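Local coordinates for protein adenosyl-chloride synthase (Thermotoga maritima, PDB 2ZBV) that binds adenosine and, as a member of the SAM hydrolase and SAM-dependent halogenase family, probably cleaves S-adenosyl-L-methionine by attack of a small nucleophile, at residues A215-A219 / F220-D224; I240-L244 / G245-Q249; A137-D140 / M141-L145; V79-T82 / K83-Y87. All blocks are in the same frame, centred on the assembly; numbering follows the deposited sequence.

Contact 1: A215-A219 / F220-D224. With ADN (adenosine), chain F.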
loop_
_atom_site.group_PDB
_atom_site.type_symbol
_atom_site.label_atom_id
_atom_site.label_comp_id
_atom_site.label_asym_id
_atom_site.label_seq_id
_atom_site.Cartn_x
_atom_site.Cartn_y
_atom_site.Cartn_z
ATOM N N ALA A 215 -12.434 -21.868 -22.638
ATOM C CA ALA A 215 -12.468 -23.161 -21.975
ATOM C C ALA A 215 -12.846 -22.976 -20.516
ATOM O O ALA A 215 -12.406 -22.026 -19.869
ATOM C CB ALA A 215 -11.110 -23.838 -22.071
ATOM N N VAL A 216 -13.687 -23.869 -20.014
ATOM C CA VAL A 216 -14.098 -23.829 -18.619
ATOM C C VAL A 216 -13.017 -24.628 -17.900
ATOM O O VAL A 216 -12.872 -25.831 -18.124
ATOM C CB VAL A 216 -15.469 -24.492 -18.429
ATOM C CG1 VAL A 216 -15.870 -24.457 -16.963
ATOM C CG2 VAL A 216 -16.504 -23.778 -19.281
ATOM N N ALA A 217 -12.247 -23.959 -17.049
ATOM C CA ALA A 217 -11.156 -24.624 -16.352
ATOM C C ALA A 217 -11.073 -24.282 -14.875
ATOM O O ALA A 217 -11.708 -23.344 -14.404
ATOM C CB ALA A 217 -9.831 -24.289 -17.037
ATOM N N LYS A 218 -10.276 -25.061 -14.153
ATOM C CA LYS A 218 -10.083 -24.865 -12.726
ATOM C C LYS A 218 -8.941 -23.895 -12.450
ATOM O O LYS A 218 -9.081 -22.971 -11.644
ATOM C CB LYS A 218 -9.772 -26.201 -12.050
ATOM C CG LYS A 218 -10.897 -27.220 -12.107
ATOM C CD LYS A 218 -10.468 -28.520 -11.443
ATOM C CE LYS A 218 -11.578 -29.560 -11.468
ATOM N NZ LYS A 218 -11.113 -30.855 -10.885
ATOM N N ALA A 219 -7.815 -24.106 -13.127
ATOM C CA ALA A 219 -6.633 -23.272 -12.929
ATOM C C ALA A 219 -6.170 -22.574 -14.204
ATOM O O ALA A 219 -6.400 -23.063 -15.312
ATOM C CB ALA A 219 -5.494 -24.125 -12.363
ATOM N N PHE A 220 -5.504 -21.434 -14.037
ATOM C CA PHE A 220 -5.004 -20.660 -15.170
ATOM C C PHE A 220 -4.118 -21.537 -16.057
ATOM O O PHE A 220 -4.211 -21.500 -17.292
ATOM C CB PHE A 220 -4.181 -19.464 -14.674
ATOM C CG PHE A 220 -4.900 -18.602 -13.674
ATOM C CD1 PHE A 220 -5.963 -17.790 -14.066
ATOM C CD2 PHE A 220 -4.517 -18.608 -12.330
ATOM C CE1 PHE A 220 -6.637 -16.992 -13.139
ATOM C CE2 PHE A 220 -5.180 -17.817 -11.397
ATOM C CZ PHE A 220 -6.245 -17.006 -11.802
ATOM N N GLY A 221 -3.267 -22.332 -15.415
ATOM C CA GLY A 221 -2.356 -23.191 -16.147
ATOM C C GLY A 221 -2.995 -24.370 -16.860
ATOM O O GLY A 221 -2.284 -25.179 -17.454
ATOM N N ASP A 222 -4.320 -24.478 -16.807
ATOM C CA ASP A 222 -5.008 -25.585 -17.469
ATOM C C ASP A 222 -5.193 -25.340 -18.960
ATOM O O ASP A 222 -5.684 -26.208 -19.686
ATOM C CB ASP A 222 -6.364 -25.853 -16.819
ATOM C CG ASP A 222 -6.229 -26.427 -15.428
ATOM O OD1 ASP A 222 -5.179 -27.045 -15.146
ATOM O OD2 ASP A 222 -7.169 -26.273 -14.624
ATOM N N VAL A 223 -4.811 -24.149 -19.407
ATOM C CA VAL A 223 -4.894 -23.802 -20.815
ATOM C C VAL A 223 -3.515 -23.296 -21.189
ATOM O O VAL A 223 -2.697 -23.010 -20.310
ATOM C CB VAL A 223 -5.956 -22.706 -21.090
ATOM C CG1 VAL A 223 -7.331 -23.208 -20.672
ATOM C CG2 VAL A 223 -5.600 -21.416 -20.353
ATOM N N ASP A 224 -3.234 -23.198 -22.480
ATOM C CA ASP A 224 -1.925 -22.722 -22.892
ATOM C C ASP A 224 -1.765 -21.246 -22.557
ATOM O O ASP A 224 -2.750 -20.531 -22.357
ATOM C CB ASP A 224 -1.720 -22.950 -24.389
ATOM C CG ASP A 224 -1.819 -24.415 -24.763
ATOM O OD1 ASP A 224 -1.255 -25.254 -24.025
ATOM O OD2 ASP A 224 -2.450 -24.728 -25.790
HETATM O "O5'" ADN F . -3.290 -17.370 -6.312
HETATM C "C5'" ADN F . -2.543 -16.168 -6.437
HETATM C "C4'" ADN F . -1.640 -16.287 -7.658
HETATM O "O4'" ADN F . -2.414 -16.445 -8.874
HETATM C "C3'" ADN F . -0.766 -15.032 -7.869
HETATM O "O3'" ADN F . 0.483 -15.185 -7.217
HETATM C "C2'" ADN F . -0.667 -14.906 -9.415
HETATM O "O2'" ADN F . 0.695 -15.002 -9.875
HETATM C "C1'" ADN F . -1.544 -16.039 -9.965
HETATM N N9 ADN F . -2.359 -15.560 -11.091
HETATM C C8 ADN F . -3.372 -14.633 -11.024
HETATM N N7 ADN F . -3.879 -14.436 -12.201
HETATM C C5 ADN F . -3.238 -15.212 -13.103
HETATM C C6 ADN F . -3.347 -15.421 -14.512
HETATM N N6 ADN F . -4.283 -14.732 -15.250
HETATM N N1 ADN F . -2.514 -16.305 -15.105
HETATM C C2 ADN F . -1.598 -16.983 -14.401
HETATM N N3 ADN F . -1.465 -16.814 -13.081
HETATM C C4 ADN F . -2.254 -15.951 -12.403
HETATM O O HOH W 1 -9.632 -27.757 -15.539
#

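Contact 2: I240-L244 / G245-Q249. With ADN (adenosine), chain F.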
loop_
_atom_site.group_PDB
_atom_site.type_symbol
_atom_site.label_atom_id
_atom_site.label_comp_id
_atom_site.label_asym_id
_atom_site.label_seq_id
_atom_site.Cartn_x
_atom_site.Cartn_y
_atom_site.Cartn_z
ATOM N N ILE A 240 -13.383 -14.443 -15.793
ATOM C CA ILE A 240 -12.768 -14.727 -17.082
ATOM C C ILE A 240 -11.320 -14.284 -16.960
ATOM O O ILE A 240 -11.043 -13.156 -16.553
ATOM C CB ILE A 240 -13.435 -13.950 -18.247
ATOM C CG1 ILE A 240 -14.892 -14.380 -18.407
ATOM C CG2 ILE A 240 -12.687 -14.217 -19.554
ATOM C CD1 ILE A 240 -15.866 -13.472 -17.703
ATOM N N ALA A 241 -10.398 -15.177 -17.297
ATOM C CA ALA A 241 -8.978 -14.855 -17.218
ATOM C C ALA A 241 -8.235 -15.314 -18.462
ATOM O O ALA A 241 -8.743 -16.118 -19.239
ATOM C CB ALA A 241 -8.364 -15.516 -15.990
ATOM N N VAL A 242 -7.041 -14.768 -18.653
ATOM C CA VAL A 242 -6.175 -15.162 -19.760
ATOM C C VAL A 242 -4.956 -15.706 -19.034
ATOM O O VAL A 242 -4.365 -15.015 -18.199
ATOM C CB VAL A 242 -5.751 -13.952 -20.642
ATOM C CG1 VAL A 242 -4.638 -14.359 -21.598
ATOM C CG2 VAL A 242 -6.953 -13.437 -21.435
ATOM N N ASN A 243 -4.591 -16.950 -19.321
ATOM C CA ASN A 243 -3.445 -17.551 -18.666
ATOM C C ASN A 243 -2.177 -16.750 -18.928
ATOM O O ASN A 243 -1.730 -16.629 -20.069
ATOM C CB ASN A 243 -3.265 -18.996 -19.128
ATOM C CG ASN A 243 -2.083 -19.657 -18.473
ATOM O OD1 ASN A 243 -1.745 -19.338 -17.336
ATOM N ND2 ASN A 243 -1.449 -20.588 -19.176
ATOM N N LEU A 244 -1.607 -16.198 -17.863
ATOM C CA LEU A 244 -0.391 -15.397 -17.963
ATOM C C LEU A 244 -0.611 -14.170 -18.840
ATOM O O LEU A 244 0.323 -13.662 -19.465
ATOM C CB LEU A 244 0.765 -16.246 -18.506
ATOM C CG LEU A 244 1.343 -17.260 -17.504
ATOM C CD1 LEU A 244 2.229 -18.291 -18.209
ATOM C CD2 LEU A 244 2.128 -16.509 -16.442
ATOM N N GLY A 245 -1.853 -13.694 -18.869
ATOM C CA GLY A 245 -2.197 -12.524 -19.657
ATOM C C GLY A 245 -3.249 -11.670 -18.967
ATOM O O GLY A 245 -3.603 -11.928 -17.810
ATOM N N ASP A 246 -3.763 -10.674 -19.690
ATOM C CA ASP A 246 -4.756 -9.732 -19.176
ATOM C C ASP A 246 -6.097 -9.851 -19.904
ATOM O O ASP A 246 -6.244 -9.365 -21.025
ATOM C CB ASP A 246 -4.223 -8.305 -19.340
ATOM C CG ASP A 246 -5.106 -7.256 -18.676
ATOM O OD1 ASP A 246 -6.349 -7.390 -18.697
ATOM O OD2 ASP A 246 -4.549 -6.278 -18.140
ATOM N N ALA A 247 -7.078 -10.467 -19.251
ATOM C CA ALA A 247 -8.399 -10.651 -19.842
ATOM C C ALA A 247 -9.148 -9.342 -20.112
ATOM O O ALA A 247 -9.876 -9.236 -21.099
ATOM C CB ALA A 247 -9.248 -11.560 -18.951
ATOM N N SER A 248 -8.987 -8.349 -19.243
ATOM C CA SER A 248 -9.685 -7.087 -19.455
ATOM C C SER A 248 -9.218 -6.444 -20.761
ATOM O O SER A 248 -10.003 -5.785 -21.447
ATOM C CB SER A 248 -9.465 -6.127 -18.276
ATOM O OG SER A 248 -8.116 -5.722 -18.181
ATOM N N GLN A 249 -7.948 -6.648 -21.107
ATOM C CA GLN A 249 -7.392 -6.096 -22.344
ATOM C C GLN A 249 -7.852 -6.899 -23.559
ATOM O O GLN A 249 -8.245 -6.333 -24.574
ATOM C CB GLN A 249 -5.858 -6.090 -22.303
ATOM C CG GLN A 249 -5.248 -5.095 -21.321
ATOM C CD GLN A 249 -3.724 -5.085 -21.377
ATOM O OE1 GLN A 249 -3.132 -4.851 -22.431
ATOM N NE2 GLN A 249 -3.086 -5.339 -20.237
HETATM O "O5'" ADN F . -3.290 -17.370 -6.312
HETATM C "C5'" ADN F . -2.543 -16.168 -6.437
HETATM C "C4'" ADN F . -1.640 -16.287 -7.658
HETATM O "O4'" ADN F . -2.414 -16.445 -8.874
HETATM C "C3'" ADN F . -0.766 -15.032 -7.869
HETATM O "O3'" ADN F . 0.483 -15.185 -7.217
HETATM C "C2'" ADN F . -0.667 -14.906 -9.415
HETATM O "O2'" ADN F . 0.695 -15.002 -9.875
HETATM C "C1'" ADN F . -1.544 -16.039 -9.965
HETATM N N9 ADN F . -2.359 -15.560 -11.091
HETATM C C8 ADN F . -3.372 -14.633 -11.024
HETATM N N7 ADN F . -3.879 -14.436 -12.201
HETATM C C5 ADN F . -3.238 -15.212 -13.103
HETATM C C6 ADN F . -3.347 -15.421 -14.512
HETATM N N6 ADN F . -4.283 -14.732 -15.250
HETATM N N1 ADN F . -2.514 -16.305 -15.105
HETATM C C2 ADN F . -1.598 -16.983 -14.401
HETATM N N3 ADN F . -1.465 -16.814 -13.081
HETATM C C4 ADN F . -2.254 -15.951 -12.403
HETATM O O HOH W 2 -6.369 -12.365 -17.112
#

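Contact 3: A137-D140 / M141-L145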
loop_
_atom_site.group_PDB
_atom_site.type_symbol
_atom_site.label_atom_id
_atom_site.label_comp_id
_atom_site.label_asym_id
_atom_site.label_seq_id
_atom_site.Cartn_x
_atom_site.Cartn_y
_atom_site.Cartn_z
ATOM N N ALA A 137 -14.134 1.947 15.993
ATOM C CA ALA A 137 -13.199 1.668 17.074
ATOM C C ALA A 137 -13.927 1.300 18.368
ATOM O O ALA A 137 -13.539 0.349 19.045
ATOM C CB ALA A 137 -12.292 2.864 17.315
ATOM N N HIS A 138 -14.973 2.054 18.709
ATOM C CA HIS A 138 -15.747 1.787 19.928
ATOM C C HIS A 138 -16.500 0.458 19.826
ATOM O O HIS A 138 -16.523 -0.332 20.774
ATOM C CB HIS A 138 -16.747 2.928 20.202
ATOM C CG HIS A 138 -16.108 4.201 20.668
ATOM N ND1 HIS A 138 -15.375 4.283 21.834
ATOM C CD2 HIS A 138 -16.082 5.441 20.120
ATOM C CE1 HIS A 138 -14.922 5.517 21.980
ATOM N NE2 HIS A 138 -15.337 6.240 20.954
ATOM N N LEU A 139 -17.120 0.213 18.679
ATOM C CA LEU A 139 -17.852 -1.026 18.469
ATOM C C LEU A 139 -16.912 -2.223 18.618
ATOM O O LEU A 139 -17.248 -3.209 19.271
ATOM C CB LEU A 139 -18.493 -1.039 17.078
ATOM C CG LEU A 139 -19.693 -0.117 16.857
ATOM C CD1 LEU A 139 -20.041 -0.062 15.372
ATOM C CD2 LEU A 139 -20.888 -0.630 17.667
ATOM N N ASP A 140 -15.731 -2.124 18.017
ATOM C CA ASP A 140 -14.738 -3.193 18.075
ATOM C C ASP A 140 -14.249 -3.369 19.507
ATOM O O ASP A 140 -13.667 -4.395 19.866
ATOM C CB ASP A 140 -13.553 -2.854 17.168
ATOM C CG ASP A 140 -12.472 -3.918 17.199
ATOM O OD1 ASP A 140 -12.770 -5.074 16.832
ATOM O OD2 ASP A 140 -11.325 -3.601 17.588
HETATM N N MSE A 141 -14.491 -2.353 20.324
HETATM C CA MSE A 141 -14.078 -2.381 21.720
HETATM C C MSE A 141 -15.157 -2.931 22.645
HETATM O O MSE A 141 -14.975 -2.958 23.854
HETATM C CB MSE A 141 -13.708 -0.979 22.176
HETATM C CG MSE A 141 -12.260 -0.818 22.540
HETATM SE SE MSE A 141 -12.035 0.919 23.313
HETATM C CE MSE A 141 -12.793 0.547 25.067
ATOM N N GLY A 142 -16.284 -3.347 22.080
ATOM C CA GLY A 142 -17.348 -3.891 22.900
ATOM C C GLY A 142 -18.564 -2.998 23.068
ATOM O O GLY A 142 -19.564 -3.430 23.634
ATOM N N LEU A 143 -18.494 -1.758 22.592
ATOM C CA LEU A 143 -19.637 -0.852 22.713
ATOM C C LEU A 143 -20.883 -1.494 22.116
ATOM O O LEU A 143 -20.860 -1.958 20.977
ATOM C CB LEU A 143 -19.376 0.467 21.977
ATOM C CG LEU A 143 -20.559 1.444 22.024
ATOM C CD1 LEU A 143 -20.477 2.248 23.310
ATOM C CD2 LEU A 143 -20.546 2.374 20.817
ATOM N N PRO A 144 -21.992 -1.527 22.878
ATOM C CA PRO A 144 -23.251 -2.117 22.403
ATOM C C PRO A 144 -23.766 -1.317 21.214
ATOM O O PRO A 144 -23.684 -0.088 21.212
ATOM C CB PRO A 144 -24.180 -1.993 23.617
ATOM C CG PRO A 144 -23.225 -1.960 24.793
ATOM C CD PRO A 144 -22.112 -1.086 24.280
ATOM N N LEU A 145 -24.312 -2.013 20.221
ATOM C CA LEU A 145 -24.825 -1.374 19.015
ATOM C C LEU A 145 -25.891 -0.306 19.275
ATOM O O LEU A 145 -25.885 0.753 18.648
ATOM C CB LEU A 145 -25.387 -2.440 18.073
ATOM C CG LEU A 145 -25.869 -1.942 16.710
ATOM C CD1 LEU A 145 -24.726 -1.222 15.997
ATOM C CD2 LEU A 145 -26.366 -3.118 15.881
#

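Contact 4: V79-T82 / K83-Y87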
loop_
_atom_site.group_PDB
_atom_site.type_symbol
_atom_site.label_atom_id
_atom_site.label_comp_id
_atom_site.label_asym_id
_atom_site.label_seq_id
_atom_site.Cartn_x
_atom_site.Cartn_y
_atom_site.Cartn_z
ATOM N N VAL A 79 -24.838 2.223 10.850
ATOM C CA VAL A 79 -24.126 1.030 11.307
ATOM C C VAL A 79 -25.125 -0.105 11.093
ATOM O O VAL A 79 -26.232 -0.079 11.637
ATOM C CB VAL A 79 -23.742 1.074 12.808
ATOM C CG1 VAL A 79 -23.128 -0.257 13.206
ATOM C CG2 VAL A 79 -22.746 2.193 13.081
HETATM N N MSE A 80 -24.736 -1.088 10.287
HETATM C CA MSE A 80 -25.607 -2.218 9.979
HETATM C C MSE A 80 -25.080 -3.510 10.584
HETATM O O MSE A 80 -23.864 -3.721 10.685
HETATM C CB MSE A 80 -25.738 -2.377 8.454
HETATM C CG MSE A 80 -26.606 -3.555 7.991
HETATM SE SE MSE A 80 -26.422 -3.962 6.107
HETATM C CE MSE A 80 -27.721 -2.746 5.410
ATOM N N LYS A 81 -26.006 -4.359 11.018
ATOM C CA LYS A 81 -25.653 -5.656 11.576
ATOM C C LYS A 81 -26.312 -6.671 10.658
ATOM O O LYS A 81 -27.525 -6.631 10.438
ATOM C CB LYS A 81 -26.189 -5.821 12.997
ATOM C CG LYS A 81 -25.791 -7.141 13.647
ATOM C CD LYS A 81 -26.515 -7.349 14.972
ATOM C CE LYS A 81 -26.252 -8.738 15.541
ATOM N NZ LYS A 81 -27.148 -9.034 16.710
ATOM N N THR A 82 -25.506 -7.560 10.094
ATOM C CA THR A 82 -26.022 -8.573 9.194
ATOM C C THR A 82 -26.302 -9.850 9.971
ATOM O O THR A 82 -25.725 -10.082 11.036
ATOM C CB THR A 82 -25.033 -8.836 8.034
ATOM O OG1 THR A 82 -23.704 -8.950 8.549
ATOM C CG2 THR A 82 -25.086 -7.695 7.043
ATOM N N LYS A 83 -27.186 -10.681 9.435
ATOM C CA LYS A 83 -27.562 -11.909 10.125
ATOM C C LYS A 83 -26.457 -12.939 10.315
ATOM O O LYS A 83 -26.682 -13.975 10.934
ATOM C CB LYS A 83 -28.772 -12.529 9.434
ATOM C CG LYS A 83 -30.004 -11.648 9.560
ATOM C CD LYS A 83 -31.204 -12.214 8.833
ATOM C CE LYS A 83 -32.430 -11.354 9.092
ATOM N NZ LYS A 83 -33.614 -11.823 8.331
ATOM N N ASN A 84 -25.265 -12.651 9.797
ATOM C CA ASN A 84 -24.136 -13.563 9.959
ATOM C C ASN A 84 -23.236 -13.009 11.059
ATOM O O ASN A 84 -22.084 -13.413 11.212
ATOM C CB ASN A 84 -23.362 -13.718 8.639
ATOM C CG ASN A 84 -22.710 -12.429 8.188
ATOM O OD1 ASN A 84 -23.293 -11.358 8.319
ATOM N ND2 ASN A 84 -21.498 -12.528 7.642
ATOM N N ASP A 85 -23.784 -12.062 11.817
ATOM C CA ASP A 85 -23.087 -11.445 12.938
ATOM C C ASP A 85 -21.888 -10.564 12.625
ATOM O O ASP A 85 -20.904 -10.576 13.362
ATOM C CB ASP A 85 -22.667 -12.518 13.942
ATOM C CG ASP A 85 -23.841 -13.080 14.712
ATOM O OD1 ASP A 85 -23.669 -14.130 15.375
ATOM O OD2 ASP A 85 -24.933 -12.467 14.661
ATOM N N GLN A 86 -21.958 -9.803 11.540
ATOM C CA GLN A 86 -20.870 -8.888 11.210
ATOM C C GLN A 86 -21.400 -7.457 11.275
ATOM O O GLN A 86 -22.596 -7.219 11.078
ATOM C CB GLN A 86 -20.299 -9.184 9.820
ATOM C CG GLN A 86 -19.542 -10.497 9.748
ATOM C CD GLN A 86 -18.831 -10.686 8.425
ATOM O OE1 GLN A 86 -19.381 -10.381 7.370
ATOM N NE2 GLN A 86 -17.605 -11.206 8.475
ATOM N N TYR A 87 -20.509 -6.509 11.539
ATOM C CA TYR A 87 -20.910 -5.110 11.654
ATOM C C TYR A 87 -20.295 -4.222 10.574
ATOM O O TYR A 87 -19.126 -4.388 10.218
ATOM C CB TYR A 87 -20.532 -4.596 13.040
ATOM C CG TYR A 87 -21.199 -5.375 14.153
ATOM C CD1 TYR A 87 -22.510 -5.090 14.541
ATOM C CD2 TYR A 87 -20.535 -6.421 14.795
ATOM C CE1 TYR A 87 -23.147 -5.829 15.544
ATOM C CE2 TYR A 87 -21.161 -7.170 15.798
ATOM C CZ TYR A 87 -22.468 -6.867 16.167
ATOM O OH TYR A 87 -23.097 -7.606 17.148
#

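Contact 1: A215-A219 / F220-D224
D222 N donates back to A219 O over 2.9 Å, so the chain leaving strand 210-216 closes into a short 3-10 turn at residues 220-222. The carboxylate of D222 returns the favour: its OD2 accepts from A219 N at 2.7 Å, arriving from above the carboxylate plane. The side chain can fold back this way because chi1 of -69° sets CG beside its own backbone N, facing the incoming chain. A water accepts from K218 N and donates to the same OD2, so A219 N and the water hold this oxygen, with K218 N adding only a weak third bond. CB of D222 rests on A217 CB at 3.8 Å, and further along V223 CG1 meets A215 CB, a carbon contact at D222 and an apolar one at V223 that lay the turn against the end of the strand.

F220 turns its ring the other way, toward the ligand. Adenosine C5 sits 3.5 Å above the F220 ring plane, over its centre; F220 CD2 approaches adenosine C4 at 3.5 Å, and CZ reaches N7 in the imidazole half. An alanine at F220 would take away this ring and would probably leave one face of the adenine uncovered and the base less firmly oriented. H231 meets the F220 ring edge-to-face, and T125 of the second subunit packs against F220, so the pocket is built across a subunit interface. This is an aromatic wall of a nucleoside site: a 3-10 turn, tied by its aspartate to the preceding backbone, presenting a phenylalanine face to the adenine of bound adenosine.

Contact 2: I240-L244 / G245-Q249
V242 and G245 are the ends of a type II beta turn that leads from strand 237-242 to helix 247-251, closed by G245 N donating to V242 O at 2.9 Å. The side chain of V242 fills the inside of this bend. V242 CB lies against G245 C at 3.8 Å; V242 CG1, anti to the backbone N at a chi1 of 169°, reaches G245 CA at 3.6 Å; V242 CG2 ends over A247 CA at 3.5 Å and touches A247 CB as well. G245 could hardly carry a side chain, since a CB there would run into V242 CG1. A serine in place of V242 would lose both methyl contacts and would probably leave a gap between the strand end and the first turn of the helix.

A247 CB in turn packs beside I240 O and A241 CA. A water joins the two arms of the bend, accepting from V242 N and A247 N. At the helix start D246 is the N-cap: its OD1 accepts from Q249 N, and OD2 takes the side-chain amide of Q249 in a bond that lies close to the amide plane. F41 of the second subunit packs on L244, so the neighbouring chain reaches this turn too.

The same turn reads the edge of adenine through its backbone. V242 O, which already holds G245 N, also receives the exocyclic amine, adenosine N6, at 3.0 Å with an angle of 174° at the hydrogen, and L244 N donates to adenosine N1 at 2.9 Å.

Contact 3: A137-D140 / M141-L145
H138 O takes two backbone donors from the chain that follows it, L143 N at 3.0 Å and M141 N at 2.9 Å. They come to the oxygen from opposite faces of its carbonyl plane: M141 N stands well above that plane and its bond is bent, 132° at the hydrogen, whereas L143 N is tilted only 33° from it and makes a straighter approach. The neighbouring acceptor, L139 O, is met by G142 N at 3.0 Å with 161° at the hydrogen. Both carbonyls, H138 O and L139 O, are thereby satisfied by amides of residues 141-143.

With G142 at a phi of 107°, the pair of bonds L143 N to H138 O and G142 N to L139 O makes a Schellman motif, the C-terminal cap of helix 127-140. A CB on G142 would be jammed against the carbonyl oxygen of M141, so glycine fits the bend.

Past the cap, apolar groups fold back on the helix. L143, its CG swung anti to the backbone N and so back over the helix end, lays CD2 on H138 CB at 3.9 Å, its CB pressing close to H138 O. L139 spreads CD2 between the two leucines that follow, reaching L143 CD2 and, at 4.2 Å, L145 CD1. V79 of strand 77-82 packs against L139 and L145, while I25 of helix 14-25 packs against A137 and M141, a selenomethionine here. D140 OD1 has a weak bond from M1 N, so the chain's amino terminus lies next to this helix end.

Contact 4: V79-T82 / K83-Y87
T82, Y87 and K81 carry this hairpin, and T82 is the most enclosed of the three. Its backbone is held at both ends: T82 N donates to Q86 O at 3.1 Å, nearly along the C=O axis, and T82 O receives D85 N at 2.9 Å, closing a type I turn with a G1 beta bulge at D85, a 3:5 hairpin. A chi1 of 45° tucks OG1 between the backbone N and carbonyl carbon, from where T82 OG1 donates to N84 OD1 at 2.5 Å, a distance short enough to be treated with some doubt. N84 spends its other end on Q86, ND2 giving a hydrogen to OE1 from above the carbonyl plane, so threonine, asparagine and glutamine appear linked in series across the turn. Q86 NE2 carries the series on to the backbone oxygen of S54.

K81 and Y87 form an antiparallel non-hydrogen-bonded pair and put their side chains on the same face of the sheet. They run side by side: K81 CG lies 3.5 Å from Y87 CE1, CD stays near CE1, and CE comes 3.7 Å from Y87 OH. The chain meets the ring obliquely, methylenes against its CE1 and hydroxyl side. K81 NZ lies 4.6 Å from D85 OD2, beyond a salt bridge. Y103 of helix 97-103 packs on T82, N84 and Q86.

The chemistry divides by face: the backbone bonds of T82, with that from N84 to Q86, are likely to fix the turn, whereas the K81 and Y87 face is mainly packing of lysine methylenes against the tyrosine, the nearby D85 carboxylate probably giving the lysine a mild electrostatic pull.

Along the chain the order is contact 4, contact 3, contact 1, contact 2. Contacts 4 and 3 lie in the N-terminal domain, centres about 13 Å apart, and touch where L139 and L145 pack on V79, joining the end of helix 127-140 to the six-stranded sheet. Contacts 1 and 2 belong to the C-terminal domain, centres about 11 Å apart; both adjoin its sheet, meet where F220 packs on A241 and N243, and share one adenosine. The contacts of one pair lie 35 to 45 Å, centre to centre, from those of the other. The second subunit completes the site at contacts 1 and 2, so the nucleoside site probably needs the assembly; contacts 3 and 4 are packing within one chain.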